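PDB 1KJN: MTH0777, which is of unknown function and belongs to the DUF1890 family, with a three-layer fold of helices packed on both sides of a parallel six-stranded sheet. Local coordinates for residues G7-L13 and Y79-F85; S18-L24 and H139-L145; L67-I71 and Y94-F98. One frame throughout, in Å; residues are numbered along the deposited sequence.

Contact 1. Residues G7-L13 and Y79-F85; sequences GKALMVL and YEFLAGF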
ATOM      1  N   GLY A   7      -6.557 -24.191   8.634  1.00 55.23           N
ATOM      2  CA  GLY A   7      -7.707 -23.644   7.942  1.00 47.60           C
ATOM      3  C   GLY A   7      -7.418 -22.574   6.910  1.00 41.49           C
ATOM      4  O   GLY A   7      -6.266 -22.262   6.600  1.00 34.06           O
ATOM      5  N   LYS A   8      -8.497 -22.008   6.385  1.00 36.56           N
ATOM      6  CA  LYS A   8      -8.419 -20.984   5.366  1.00 35.58           C
ATOM      7  C   LYS A   8      -9.174 -19.755   5.821  1.00 32.45           C
ATOM      8  O   LYS A   8     -10.168 -19.842   6.555  1.00 29.87           O
ATOM      9  CB  LYS A   8      -9.006 -21.513   4.050  1.00 37.72           C
ATOM     10  CG  LYS A   8      -8.219 -22.697   3.464  1.00 44.03           C
ATOM     11  CD  LYS A   8      -8.953 -23.380   2.328  1.00 45.93           C
ATOM     12  CE  LYS A   8      -9.148 -22.455   1.141  1.00 52.72           C
ATOM     13  NZ  LYS A   8     -10.144 -23.027   0.179  1.00 58.90           N
ATOM     14  N   ALA A   9      -8.660 -18.602   5.427  1.00 28.78           N
ATOM     15  CA  ALA A   9      -9.300 -17.354   5.777  1.00 25.61           C
ATOM     16  C   ALA A   9      -9.566 -16.545   4.521  1.00 24.22           C
ATOM     17  O   ALA A   9      -8.831 -16.640   3.535  1.00 21.66           O
ATOM     18  CB  ALA A   9      -8.447 -16.575   6.748  1.00 25.24           C
ATOM     19  N   LEU A  10     -10.690 -15.840   4.521  1.00 23.50           N
ATOM     20  CA  LEU A  10     -11.044 -14.995   3.384  1.00 25.27           C
ATOM     21  C   LEU A  10     -11.026 -13.556   3.873  1.00 23.46           C
ATOM     22  O   LEU A  10     -11.597 -13.235   4.924  1.00 17.84           O
ATOM     23  CB  LEU A  10     -12.429 -15.337   2.822  1.00 28.29           C
ATOM     24  CG  LEU A  10     -12.922 -14.485   1.646  1.00 26.05           C
ATOM     25  CD1 LEU A  10     -12.018 -14.717   0.445  1.00 20.28           C
ATOM     26  CD2 LEU A  10     -14.379 -14.840   1.308  1.00 20.63           C
HETATM   27  N   MSE A  11     -10.353 -12.707   3.103  1.00 17.74           N
HETATM   28  CA  MSE A  11     -10.214 -11.295   3.418  1.00 16.60           C
HETATM   29  C   MSE A  11     -10.894 -10.470   2.334  1.00 16.95           C
HETATM   30  O   MSE A  11     -10.516 -10.539   1.156  1.00 19.79           O
HETATM   31  CB  MSE A  11      -8.727 -10.930   3.525  1.00 15.51           C
HETATM   32  CG  MSE A  11      -8.487  -9.474   3.915  1.00 23.64           C
HETATM   33 SE   MSE A  11      -6.618  -9.096   4.362  1.00 25.17          SE
HETATM   34  CE  MSE A  11      -6.503 -10.174   5.956  1.00 23.08           C
ATOM     35  N   VAL A  12     -11.854  -9.648   2.745  1.00 18.32           N
ATOM     36  CA  VAL A  12     -12.633  -8.822   1.811  1.00 21.59           C
ATOM     37  C   VAL A  12     -12.212  -7.366   1.903  1.00 21.51           C
ATOM     38  O   VAL A  12     -12.155  -6.811   3.005  1.00 20.84           O
ATOM     39  CB  VAL A  12     -14.143  -8.915   2.130  1.00 18.88           C
ATOM     40  CG1 VAL A  12     -14.965  -8.080   1.151  1.00 14.20           C
ATOM     41  CG2 VAL A  12     -14.583 -10.374   2.106  1.00 24.53           C
ATOM     42  N   LEU A  13     -11.938  -6.752   0.750  1.00 17.77           N
ATOM     43  CA  LEU A  13     -11.515  -5.354   0.719  1.00 18.69           C
ATOM     44  C   LEU A  13     -12.519  -4.434   0.029  1.00 19.84           C
ATOM     45  O   LEU A  13     -13.228  -4.841  -0.896  1.00 16.26           O
ATOM     46  CB  LEU A  13     -10.146  -5.207   0.033  1.00 14.88           C
ATOM     47  CG  LEU A  13      -9.034  -6.159   0.480  1.00 23.19           C
ATOM     48  CD1 LEU A  13      -7.763  -5.857  -0.314  1.00 21.38           C
ATOM     49  CD2 LEU A  13      -8.772  -6.023   1.969  1.00 20.15           C
ATOM     50  N   TYR A  79     -14.241 -21.562   4.435  1.00 23.38           N
ATOM     51  CA  TYR A  79     -13.305 -20.771   5.234  1.00 26.15           C
ATOM     52  C   TYR A  79     -13.648 -20.833   6.721  1.00 26.07           C
ATOM     53  O   TYR A  79     -14.812 -20.871   7.091  1.00 25.82           O
ATOM     54  CB  TYR A  79     -13.306 -19.305   4.771  1.00 24.78           C
ATOM     55  CG  TYR A  79     -12.803 -19.100   3.353  1.00 30.39           C
ATOM     56  CD1 TYR A  79     -11.444 -18.922   3.101  1.00 29.08           C
ATOM     57  CD2 TYR A  79     -13.675 -19.113   2.269  1.00 27.04           C
ATOM     58  CE1 TYR A  79     -10.965 -18.768   1.820  1.00 28.43           C
ATOM     59  CE2 TYR A  79     -13.198 -18.957   0.962  1.00 30.24           C
ATOM     60  CZ  TYR A  79     -11.839 -18.787   0.752  1.00 30.00           C
ATOM     61  OH  TYR A  79     -11.342 -18.641  -0.518  1.00 32.47           O
ATOM     62  N   GLU A  80     -12.617 -20.820   7.559  1.00 29.01           N
ATOM     63  CA  GLU A  80     -12.765 -20.876   9.009  1.00 33.22           C
ATOM     64  C   GLU A  80     -12.740 -19.477   9.642  1.00 32.16           C
ATOM     65  O   GLU A  80     -13.051 -19.308  10.818  1.00 29.89           O
ATOM     66  CB  GLU A  80     -11.650 -21.748   9.608  1.00 38.38           C
ATOM     67  CG  GLU A  80     -11.791 -23.257   9.360  1.00 48.26           C
ATOM     68  CD  GLU A  80     -11.805 -23.649   7.880  1.00 58.50           C
ATOM     69  OE1 GLU A  80     -10.803 -23.395   7.180  1.00 60.61           O
ATOM     70  OE2 GLU A  80     -12.815 -24.225   7.411  1.00 63.15           O
ATOM     71  N   PHE A  81     -12.361 -18.477   8.857  1.00 27.24           N
ATOM     72  CA  PHE A  81     -12.298 -17.105   9.352  1.00 25.97           C
ATOM     73  C   PHE A  81     -12.596 -16.120   8.223  1.00 21.55           C
ATOM     74  O   PHE A  81     -12.169 -16.322   7.100  1.00 20.64           O
ATOM     75  CB  PHE A  81     -10.912 -16.817   9.946  1.00 20.25           C
ATOM     76  CG  PHE A  81     -10.806 -15.462  10.599  1.00 27.01           C
ATOM     77  CD1 PHE A  81      -9.930 -14.489  10.096  1.00 24.24           C
ATOM     78  CD2 PHE A  81     -11.586 -15.151  11.715  1.00 25.66           C
ATOM     79  CE1 PHE A  81      -9.848 -13.218  10.698  1.00 28.62           C
ATOM     80  CE2 PHE A  81     -11.512 -13.882  12.328  1.00 25.71           C
ATOM     81  CZ  PHE A  81     -10.640 -12.918  11.824  1.00 25.48           C
ATOM     82  N   LEU A  82     -13.304 -15.043   8.544  1.00 22.13           N
ATOM     83  CA  LEU A  82     -13.655 -14.023   7.564  1.00 21.14           C
ATOM     84  C   LEU A  82     -13.312 -12.630   8.092  1.00 20.94           C
ATOM     85  O   LEU A  82     -13.749 -12.227   9.170  1.00 17.23           O
ATOM     86  CB  LEU A  82     -15.159 -14.101   7.229  1.00 23.80           C
ATOM     87  CG  LEU A  82     -15.811 -13.012   6.366  1.00 21.28           C
ATOM     88  CD1 LEU A  82     -15.129 -12.906   4.994  1.00 14.79           C
ATOM     89  CD2 LEU A  82     -17.294 -13.317   6.218  1.00 14.39           C
ATOM     90  N   ALA A  83     -12.539 -11.885   7.310  1.00 23.53           N
ATOM     91  CA  ALA A  83     -12.158 -10.535   7.692  1.00 19.94           C
ATOM     92  C   ALA A  83     -12.530  -9.577   6.574  1.00 19.91           C
ATOM     93  O   ALA A  83     -12.248  -9.827   5.397  1.00 26.47           O
ATOM     94  CB  ALA A  83     -10.679 -10.464   7.996  1.00 22.72           C
ATOM     95  N   GLY A  84     -13.219  -8.509   6.947  1.00 16.44           N
ATOM     96  CA  GLY A  84     -13.645  -7.510   5.988  1.00 16.79           C
ATOM     97  C   GLY A  84     -13.315  -6.079   6.396  1.00 22.81           C
ATOM     98  O   GLY A  84     -13.625  -5.656   7.516  1.00 17.28           O
ATOM     99  N   PHE A  85     -12.633  -5.364   5.498  1.00 18.39           N
ATOM    100  CA  PHE A  85     -12.279  -3.964   5.700  1.00 17.13           C
ATOM    101  C   PHE A  85     -13.492  -3.184   5.261  1.00 16.84           C
ATOM    102  O   PHE A  85     -14.056  -3.449   4.193  1.00 18.57           O
ATOM    103  CB  PHE A  85     -11.045  -3.581   4.866  1.00 11.46           C
ATOM    104  CG  PHE A  85      -9.768  -4.043   5.476  1.00 13.67           C
ATOM    105  CD1 PHE A  85      -9.344  -5.357   5.311  1.00 13.55           C
ATOM    106  CD2 PHE A  85      -8.999  -3.172   6.242  1.00 11.72           C
ATOM    107  CE1 PHE A  85      -8.169  -5.800   5.901  1.00 24.01           C
ATOM    108  CE2 PHE A  85      -7.825  -3.604   6.837  1.00 19.71           C
ATOM    109  CZ  PHE A  85      -7.401  -4.923   6.670  1.00 13.61           C
TER
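The carbonyl oxygen of Lys8 is gripped by two backbone amides of 79-85. Glu80 N donates to Lys8 O at 2.8 Å, lying in the carbonyl plane; Phe81 N adds a weak bond to the same oxygen. Glu80 also answers with its side chain. It bends about its CB-CG bond (chi2 60°), which carries Glu80 OE1 back to accept from Lys8 N at 2.8 Å. Strands 8-12 and 81-86 then pair in parallel, and the bonds alternate between them: Leu10 N to Phe81 O, Ala83 N to Leu10 O, Val12 N to Ala83 O at 2.7 Å, and Phe85 N to Val12 O. The Tyr79 ring lies with one face against Leu10 CB, 3.7 Å from the ring centroid. Lys8 NZ makes an off-centre cation-pi contact with the ring. Replacing Tyr79 by an alanine would probably leave Leu10 CB without its aromatic cover and Lys8 NZ without its pi partner. Met11, present as selenomethionine, meets the edge of the Phe85 ring with SE, a Met-aromatic contact. The pairing thus joins two inner strands through regular backbone bonds, while a carboxylate holds the amide where the pairing begins.

Contact 2. Residues S18-L24 and H139-L145; sequences SPVQIPL and HHNPAPL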
ATOM      1  N   SER A  18      -8.395   5.297   0.895  1.00 19.63           N
ATOM      2  CA  SER A  18      -7.504   5.568   2.013  1.00 23.19           C
ATOM      3  C   SER A  18      -6.228   4.767   1.845  1.00 21.58           C
ATOM      4  O   SER A  18      -6.263   3.559   1.651  1.00 22.34           O
ATOM      5  CB  SER A  18      -8.149   5.179   3.348  1.00 26.88           C
ATOM      6  OG  SER A  18      -9.497   5.604   3.412  1.00 40.28           O
ATOM      7  N   PRO A  19      -5.080   5.446   1.896  1.00 18.66           N
ATOM      8  CA  PRO A  19      -3.791   4.775   1.753  1.00 18.67           C
ATOM      9  C   PRO A  19      -3.483   3.719   2.808  1.00 19.21           C
ATOM     10  O   PRO A  19      -2.553   2.925   2.617  1.00 16.83           O
ATOM     11  CB  PRO A  19      -2.787   5.927   1.762  1.00 16.41           C
ATOM     12  CG  PRO A  19      -3.544   7.070   2.406  1.00 25.06           C
ATOM     13  CD  PRO A  19      -4.933   6.910   1.897  1.00 15.61           C
ATOM     14  N   VAL A  20      -4.264   3.660   3.892  1.00 15.91           N
ATOM     15  CA  VAL A  20      -3.988   2.635   4.903  1.00 14.56           C
ATOM     16  C   VAL A  20      -4.550   1.262   4.567  1.00 13.95           C
ATOM     17  O   VAL A  20      -4.041   0.258   5.082  1.00 13.84           O
ATOM     18  CB  VAL A  20      -4.531   2.978   6.326  1.00 19.15           C
ATOM     19  CG1 VAL A  20      -3.905   4.259   6.864  1.00 17.27           C
ATOM     20  CG2 VAL A  20      -6.069   3.022   6.330  1.00 16.27           C
ATOM     21  N   GLN A  21      -5.524   1.198   3.652  1.00 13.37           N
ATOM     22  CA  GLN A  21      -6.171  -0.087   3.366  1.00 12.88           C
ATOM     23  C   GLN A  21      -5.327  -1.223   2.832  1.00 10.43           C
ATOM     24  O   GLN A  21      -5.188  -2.243   3.499  1.00 12.33           O
ATOM     25  CB  GLN A  21      -7.427   0.073   2.513  1.00 15.07           C
ATOM     26  CG  GLN A  21      -8.300  -1.172   2.564  1.00 18.98           C
ATOM     27  CD  GLN A  21      -9.583  -1.041   1.754  1.00 28.33           C
ATOM     28  OE1 GLN A  21     -10.526  -1.806   1.948  1.00 31.76           O
ATOM     29  NE2 GLN A  21      -9.620  -0.078   0.832  1.00 35.28           N
ATOM     30  N   ILE A  22      -4.772  -1.073   1.636  1.00 11.49           N
ATOM     31  CA  ILE A  22      -3.953  -2.140   1.067  1.00 15.24           C
ATOM     32  C   ILE A  22      -2.837  -2.563   2.036  1.00 14.94           C
ATOM     33  O   ILE A  22      -2.731  -3.738   2.368  1.00 15.58           O
ATOM     34  CB  ILE A  22      -3.368  -1.744  -0.312  1.00 16.30           C
ATOM     35  CG1 ILE A  22      -4.520  -1.380  -1.242  1.00 16.16           C
ATOM     36  CG2 ILE A  22      -2.518  -2.874  -0.897  1.00 14.55           C
ATOM     37  CD1 ILE A  22      -5.629  -2.400  -1.273  1.00 15.66           C
ATOM     38  N   PRO A  23      -2.057  -1.600   2.560  1.00 13.75           N
ATOM     39  CA  PRO A  23      -0.982  -1.983   3.491  1.00 18.75           C
ATOM     40  C   PRO A  23      -1.473  -2.811   4.687  1.00 17.39           C
ATOM     41  O   PRO A  23      -0.891  -3.841   5.008  1.00 16.27           O
ATOM     42  CB  PRO A  23      -0.423  -0.637   3.935  1.00 18.38           C
ATOM     43  CG  PRO A  23      -0.514   0.177   2.658  1.00 20.39           C
ATOM     44  CD  PRO A  23      -1.956  -0.169   2.207  1.00 15.54           C
ATOM     45  N   LEU A  24      -2.554  -2.368   5.319  1.00 11.82           N
ATOM     46  CA  LEU A  24      -3.120  -3.083   6.464  1.00 13.27           C
ATOM     47  C   LEU A  24      -3.725  -4.439   6.081  1.00 15.08           C
ATOM     48  O   LEU A  24      -3.737  -5.372   6.883  1.00 16.94           O
ATOM     49  CB  LEU A  24      -4.166  -2.220   7.149  1.00 17.46           C
ATOM     50  CG  LEU A  24      -3.599  -1.096   8.008  1.00 22.65           C
ATOM     51  CD1 LEU A  24      -4.746  -0.222   8.480  1.00 12.50           C
ATOM     52  CD2 LEU A  24      -2.781  -1.672   9.187  1.00 13.54           C
ATOM     53  N   HIS A 139      -6.854   7.584   8.189  1.00 29.98           N
ATOM     54  CA  HIS A 139      -6.814   7.770   6.752  1.00 30.97           C
ATOM     55  C   HIS A 139      -5.433   7.426   6.191  1.00 27.18           C
ATOM     56  O   HIS A 139      -5.313   6.557   5.331  1.00 31.99           O
ATOM     57  CB  HIS A 139      -7.174   9.197   6.382  1.00 34.25           C
ATOM     58  CG  HIS A 139      -7.121   9.460   4.914  1.00 40.07           C
ATOM     59  ND1 HIS A 139      -6.025  10.041   4.299  1.00 40.81           N
ATOM     60  CD2 HIS A 139      -8.012   9.206   3.925  1.00 33.69           C
ATOM     61  CE1 HIS A 139      -6.248  10.128   3.003  1.00 42.51           C
ATOM     62  NE2 HIS A 139      -7.449   9.627   2.746  1.00 38.65           N
ATOM     63  N   HIS A 140      -4.398   8.117   6.662  1.00 23.72           N
ATOM     64  CA  HIS A 140      -3.048   7.858   6.178  1.00 26.21           C
ATOM     65  C   HIS A 140      -2.101   7.197   7.171  1.00 20.58           C
ATOM     66  O   HIS A 140      -1.157   6.546   6.758  1.00 20.85           O
ATOM     67  CB  HIS A 140      -2.418   9.121   5.569  1.00 30.47           C
ATOM     68  CG  HIS A 140      -2.719  10.372   6.325  1.00 35.98           C
ATOM     69  ND1 HIS A 140      -3.961  10.974   6.303  1.00 40.15           N
ATOM     70  CD2 HIS A 140      -1.951  11.132   7.142  1.00 43.64           C
ATOM     71  CE1 HIS A 140      -3.945  12.045   7.075  1.00 45.02           C
ATOM     72  NE2 HIS A 140      -2.733  12.163   7.597  1.00 47.79           N
ATOM     73  N   ASN A 141      -2.366   7.340   8.467  1.00 21.58           N
ATOM     74  CA  ASN A 141      -1.523   6.720   9.494  1.00 19.96           C
ATOM     75  C   ASN A 141      -2.190   5.404   9.896  1.00 22.72           C
ATOM     76  O   ASN A 141      -3.270   5.387  10.485  1.00 25.32           O
ATOM     77  CB  ASN A 141      -1.374   7.635  10.719  1.00 21.73           C
ATOM     78  CG  ASN A 141      -0.439   7.055  11.794  1.00 20.15           C
ATOM     79  OD1 ASN A 141      -0.019   5.903  11.723  1.00 19.74           O
ATOM     80  ND2 ASN A 141      -0.085   7.884  12.778  1.00 18.60           N
ATOM     81  N   PRO A 142      -1.520   4.279   9.633  1.00 23.16           N
ATOM     82  CA  PRO A 142      -2.071   2.962   9.969  1.00 21.98           C
ATOM     83  C   PRO A 142      -1.983   2.581  11.443  1.00 20.17           C
ATOM     84  O   PRO A 142      -2.728   1.712  11.894  1.00 17.69           O
ATOM     85  CB  PRO A 142      -1.202   2.032   9.148  1.00 20.54           C
ATOM     86  CG  PRO A 142       0.155   2.681   9.286  1.00 20.68           C
ATOM     87  CD  PRO A 142      -0.152   4.161   9.108  1.00 19.63           C
ATOM     88  N   ALA A 143      -1.096   3.241  12.186  1.00 20.42           N
ATOM     89  CA  ALA A 143      -0.850   2.930  13.599  1.00 20.08           C
ATOM     90  C   ALA A 143      -2.019   2.545  14.493  1.00 17.06           C
ATOM     91  O   ALA A 143      -2.012   1.455  15.034  1.00 23.13           O
ATOM     92  CB  ALA A 143       0.012   4.004  14.257  1.00 18.43           C
ATOM     93  N   PRO A 144      -3.077   3.370  14.581  1.00 20.07           N
ATOM     94  CA  PRO A 144      -4.219   3.020  15.449  1.00 21.45           C
ATOM     95  C   PRO A 144      -4.800   1.653  15.119  1.00 25.75           C
ATOM     96  O   PRO A 144      -5.018   0.812  16.009  1.00 27.19           O
ATOM     97  CB  PRO A 144      -5.259   4.098  15.131  1.00 23.04           C
ATOM     98  CG  PRO A 144      -4.467   5.217  14.556  1.00 25.63           C
ATOM     99  CD  PRO A 144      -3.373   4.566  13.782  1.00 22.13           C
ATOM    100  N   LEU A 145      -5.072   1.445  13.834  1.00 20.23           N
ATOM    101  CA  LEU A 145      -5.626   0.185  13.380  1.00 20.57           C
ATOM    102  C   LEU A 145      -4.645  -0.941  13.580  1.00 19.51           C
ATOM    103  O   LEU A 145      -5.029  -2.020  14.026  1.00 20.35           O
ATOM    104  CB  LEU A 145      -6.019   0.262  11.899  1.00 17.80           C
ATOM    105  CG  LEU A 145      -7.246   1.136  11.614  1.00 20.80           C
ATOM    106  CD1 LEU A 145      -7.329   1.447  10.144  1.00 22.10           C
ATOM    107  CD2 LEU A 145      -8.509   0.413  12.088  1.00 19.58           C
TER
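Val20 and His139 meet through their first torsions. In Val20, CG1 stands anti to the carbonyl carbon (chi1 -61°), and this methyl packs on the backbone of 139-141, 3.1 Å from His139 O. In His139, CG is anti to the backbone N (chi1 179°), which swings the ring back to Pro19 although its CB points away. Pro19 CD sits over one face of the imidazole, offset toward the rim, in a CH-pi contact 3.9 Å from the ring centroid of His139. Ser18 OG approaches the same ring at CD2. Pro19 CG also touches His140 CB. A hydrogen bond joins His139 ND1 and His140 ND1 at 3.0 Å. It lies at the edge of the His139 ring, in its plane, and should help fix the ring's rotation. The one backbone bond between the segments, Val20 N to His139 O, is weak.

Farther along, the contact is apolar. Leu24 CD2 rests against Pro142 CB at 4.0 Å. Leu24 CD1 meets Leu145 CD1 at 3.5 Å, tighter than usual for two methyls, and the two side chains cross at about a right angle. Asn141 OD1 accepts from Ala143 N at 2.9 Å, with the donor above the carbonyl plane, a capping bond at the turn that leads into helix 143-153.

The contact brings the start of helix 21-34 against the start of helix 143-153. Phe111 of strand 105-111 touches both Val20 and Leu145. Leu145 also reaches Ile134 and Ala136 of strand 132-136, and Leu24 reaches Phe85 of strand 81-86. On the dimer side, Pro19 packs on Glu17 of the second subunit, while Asn141 and Ala143 pack on Arg49 of that subunit.

Contact 3. Residues L67-I71 and Y94-F98; sequences LESCI and YLVTF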
ATOM      1  N   LEU A  67     -14.301  -9.967  -6.530  1.00 26.32           N
ATOM      2  CA  LEU A  67     -15.493 -10.036  -5.669  1.00 28.10           C
ATOM      3  C   LEU A  67     -16.638 -10.885  -6.195  1.00 29.89           C
ATOM      4  O   LEU A  67     -17.107 -11.789  -5.510  1.00 28.79           O
ATOM      5  CB  LEU A  67     -16.027  -8.639  -5.364  1.00 28.57           C
ATOM      6  CG  LEU A  67     -15.249  -7.774  -4.383  1.00 32.16           C
ATOM      7  CD1 LEU A  67     -15.697  -6.326  -4.511  1.00 38.64           C
ATOM      8  CD2 LEU A  67     -15.452  -8.283  -2.977  1.00 24.30           C
ATOM      9  N   GLU A  68     -17.073 -10.603  -7.420  1.00 30.76           N
ATOM     10  CA  GLU A  68     -18.188 -11.338  -8.011  1.00 35.74           C
ATOM     11  C   GLU A  68     -17.861 -12.800  -8.262  1.00 34.66           C
ATOM     12  O   GLU A  68     -18.693 -13.678  -8.019  1.00 34.29           O
ATOM     13  CB  GLU A  68     -18.686 -10.632  -9.272  1.00 35.14           C
ATOM     14  CG  GLU A  68     -19.311  -9.274  -8.939  1.00 40.42           C
ATOM     15  CD  GLU A  68     -20.515  -9.397  -7.992  1.00 49.10           C
ATOM     16  OE1 GLU A  68     -21.462 -10.138  -8.328  1.00 53.81           O
ATOM     17  OE2 GLU A  68     -20.527  -8.753  -6.912  1.00 53.03           O
ATOM     18  N   SER A  69     -16.634 -13.074  -8.692  1.00 34.66           N
ATOM     19  CA  SER A  69     -16.236 -14.455  -8.929  1.00 34.92           C
ATOM     20  C   SER A  69     -16.265 -15.226  -7.610  1.00 34.18           C
ATOM     21  O   SER A  69     -16.771 -16.344  -7.555  1.00 33.03           O
ATOM     22  CB  SER A  69     -14.847 -14.521  -9.549  1.00 32.84           C
ATOM     23  OG  SER A  69     -14.852 -13.879 -10.811  1.00 36.58           O
ATOM     24  N   CYS A  70     -15.764 -14.608  -6.541  1.00 32.03           N
ATOM     25  CA  CYS A  70     -15.749 -15.266  -5.241  1.00 27.76           C
ATOM     26  C   CYS A  70     -17.183 -15.526  -4.779  1.00 28.41           C
ATOM     27  O   CYS A  70     -17.485 -16.600  -4.274  1.00 28.43           O
ATOM     28  CB  CYS A  70     -15.021 -14.406  -4.206  1.00 24.83           C
ATOM     29  SG  CYS A  70     -14.816 -15.207  -2.620  1.00 16.54           S
ATOM     30  N   ILE A  71     -18.041 -14.518  -4.915  1.00 28.66           N
ATOM     31  CA  ILE A  71     -19.442 -14.617  -4.524  1.00 36.64           C
ATOM     32  C   ILE A  71     -20.124 -15.742  -5.283  1.00 38.12           C
ATOM     33  O   ILE A  71     -21.037 -16.384  -4.778  1.00 39.83           O
ATOM     34  CB  ILE A  71     -20.202 -13.288  -4.814  1.00 41.08           C
ATOM     35  CG1 ILE A  71     -19.928 -12.266  -3.711  1.00 43.58           C
ATOM     36  CG2 ILE A  71     -21.721 -13.532  -4.925  1.00 46.29           C
ATOM     37  CD1 ILE A  71     -20.589 -10.934  -3.965  1.00 45.81           C
ATOM     38  N   TYR A  94     -21.073  -5.874   1.302  1.00 25.61           N
ATOM     39  CA  TYR A  94     -20.351  -7.048   0.817  1.00 21.34           C
ATOM     40  C   TYR A  94     -19.997  -7.968   1.981  1.00 20.89           C
ATOM     41  O   TYR A  94     -20.164  -9.182   1.886  1.00 19.64           O
ATOM     42  CB  TYR A  94     -19.083  -6.648   0.059  1.00 28.64           C
ATOM     43  CG  TYR A  94     -19.274  -6.586  -1.443  1.00 35.41           C
ATOM     44  CD1 TYR A  94     -19.166  -5.381  -2.134  1.00 40.88           C
ATOM     45  CD2 TYR A  94     -19.584  -7.733  -2.173  1.00 34.61           C
ATOM     46  CE1 TYR A  94     -19.366  -5.319  -3.519  1.00 42.87           C
ATOM     47  CE2 TYR A  94     -19.781  -7.683  -3.551  1.00 39.48           C
ATOM     48  CZ  TYR A  94     -19.673  -6.473  -4.216  1.00 43.54           C
ATOM     49  OH  TYR A  94     -19.879  -6.430  -5.577  1.00 49.64           O
ATOM     50  N   LEU A  95     -19.502  -7.390   3.077  1.00 17.12           N
ATOM     51  CA  LEU A  95     -19.131  -8.185   4.240  1.00 19.67           C
ATOM     52  C   LEU A  95     -20.351  -8.948   4.758  1.00 20.84           C
ATOM     53  O   LEU A  95     -20.231 -10.104   5.152  1.00 21.64           O
ATOM     54  CB  LEU A  95     -18.540  -7.308   5.356  1.00 18.79           C
ATOM     55  CG  LEU A  95     -18.160  -8.074   6.634  1.00 23.99           C
ATOM     56  CD1 LEU A  95     -17.177  -9.196   6.277  1.00 20.29           C
ATOM     57  CD2 LEU A  95     -17.588  -7.154   7.711  1.00 17.50           C
ATOM     58  N   VAL A  96     -21.514  -8.299   4.754  1.00 20.34           N
ATOM     59  CA  VAL A  96     -22.752  -8.925   5.226  1.00 24.79           C
ATOM     60  C   VAL A  96     -23.057 -10.145   4.361  1.00 18.49           C
ATOM     61  O   VAL A  96     -23.285 -11.244   4.873  1.00 22.83           O
ATOM     62  CB  VAL A  96     -23.956  -7.928   5.170  1.00 28.31           C
ATOM     63  CG1 VAL A  96     -25.296  -8.657   5.477  1.00 23.81           C
ATOM     64  CG2 VAL A  96     -23.748  -6.805   6.170  1.00 29.98           C
ATOM     65  N   THR A  97     -22.951  -9.960   3.048  1.00 20.63           N
ATOM     66  CA  THR A  97     -23.230 -11.039   2.109  1.00 19.15           C
ATOM     67  C   THR A  97     -22.268 -12.198   2.335  1.00 23.30           C
ATOM     68  O   THR A  97     -22.694 -13.340   2.467  1.00 21.19           O
ATOM     69  CB  THR A  97     -23.132 -10.569   0.644  1.00 25.47           C
ATOM     70  OG1 THR A  97     -24.064  -9.501   0.408  1.00 23.94           O
ATOM     71  CG2 THR A  97     -23.445 -11.724  -0.300  1.00 21.95           C
ATOM     72  N   PHE A  98     -20.974 -11.906   2.401  1.00 18.63           N
ATOM     73  CA  PHE A  98     -19.996 -12.963   2.601  1.00 20.37           C
ATOM     74  C   PHE A  98     -20.186 -13.685   3.927  1.00 21.89           C
ATOM     75  O   PHE A  98     -19.964 -14.884   4.024  1.00 17.99           O
ATOM     76  CB  PHE A  98     -18.568 -12.408   2.510  1.00 20.78           C
ATOM     77  CG  PHE A  98     -18.096 -12.162   1.096  1.00 26.00           C
ATOM     78  CD1 PHE A  98     -17.845 -13.228   0.236  1.00 26.77           C
ATOM     79  CD2 PHE A  98     -17.867 -10.865   0.640  1.00 26.15           C
ATOM     80  CE1 PHE A  98     -17.364 -12.999  -1.055  1.00 30.46           C
ATOM     81  CE2 PHE A  98     -17.388 -10.629  -0.653  1.00 21.54           C
ATOM     82  CZ  PHE A  98     -17.134 -11.693  -1.499  1.00 23.01           C
TER
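Two helices on one face of the parallel sheet, 67-73 and 89-102, pack side by side here in the alpha/beta/alpha sandwich. Their short segments run nearly parallel, 20° apart, with axes 11.8 Å from each other. Two aromatic rings fill the space between them. Leu67 divides its branches between the rings. Leu67 CD1 lies over one face of Tyr94, offset toward the rim, 4.1 Å from the ring centroid. Leu67 CD2 meets the edge of the Phe98 ring, 3.8 Å from CE2. The longer branch of Ile71 reaches both rings: CG1, anti to the carbonyl carbon (chi1 -80°), touches Phe98 CZ, and CD1, at its end, meets the edge of Tyr94, 3.4 Å from CE2. Cys70 SG approaches Phe98 obliquely, 3.7 Å from CE1, a sulfur-aromatic contact. At the outer end, Tyr94 OH donates to Glu68 OE2 at 2.8 Å. The oxygen is met on its anti side, and the carboxylate and ring planes are 61° apart. Phe98 is buried mainly among apolar side chains, against Leu10 and Val12 of the sheet, while Tyr94 keeps its hydroxyl at the polar rim, where the hydrogen bond ties its outer end to Glu68.

From the N terminus, strand 8-12 opens contact 1, and 18-24 opens contact 2 soon after. Segment 67-71 begins contact 3 before 79-85 returns to close contact 1. Segment 94-98 then closes contact 3, so contacts 1 and 3 cross. Contact 2 stays open until 139-145; it crosses contact 1 and encloses contact 3. Contact 1 lies in the middle of the sheet. Contacts 2 and 3 lie on opposite sides of the chain's centre and do not touch. Contact 1 reaches both: Phe85 packs against Gln21 and Leu24, while Val12 and Leu82 pack against Phe98. Together they tie both helical layers to the central strands.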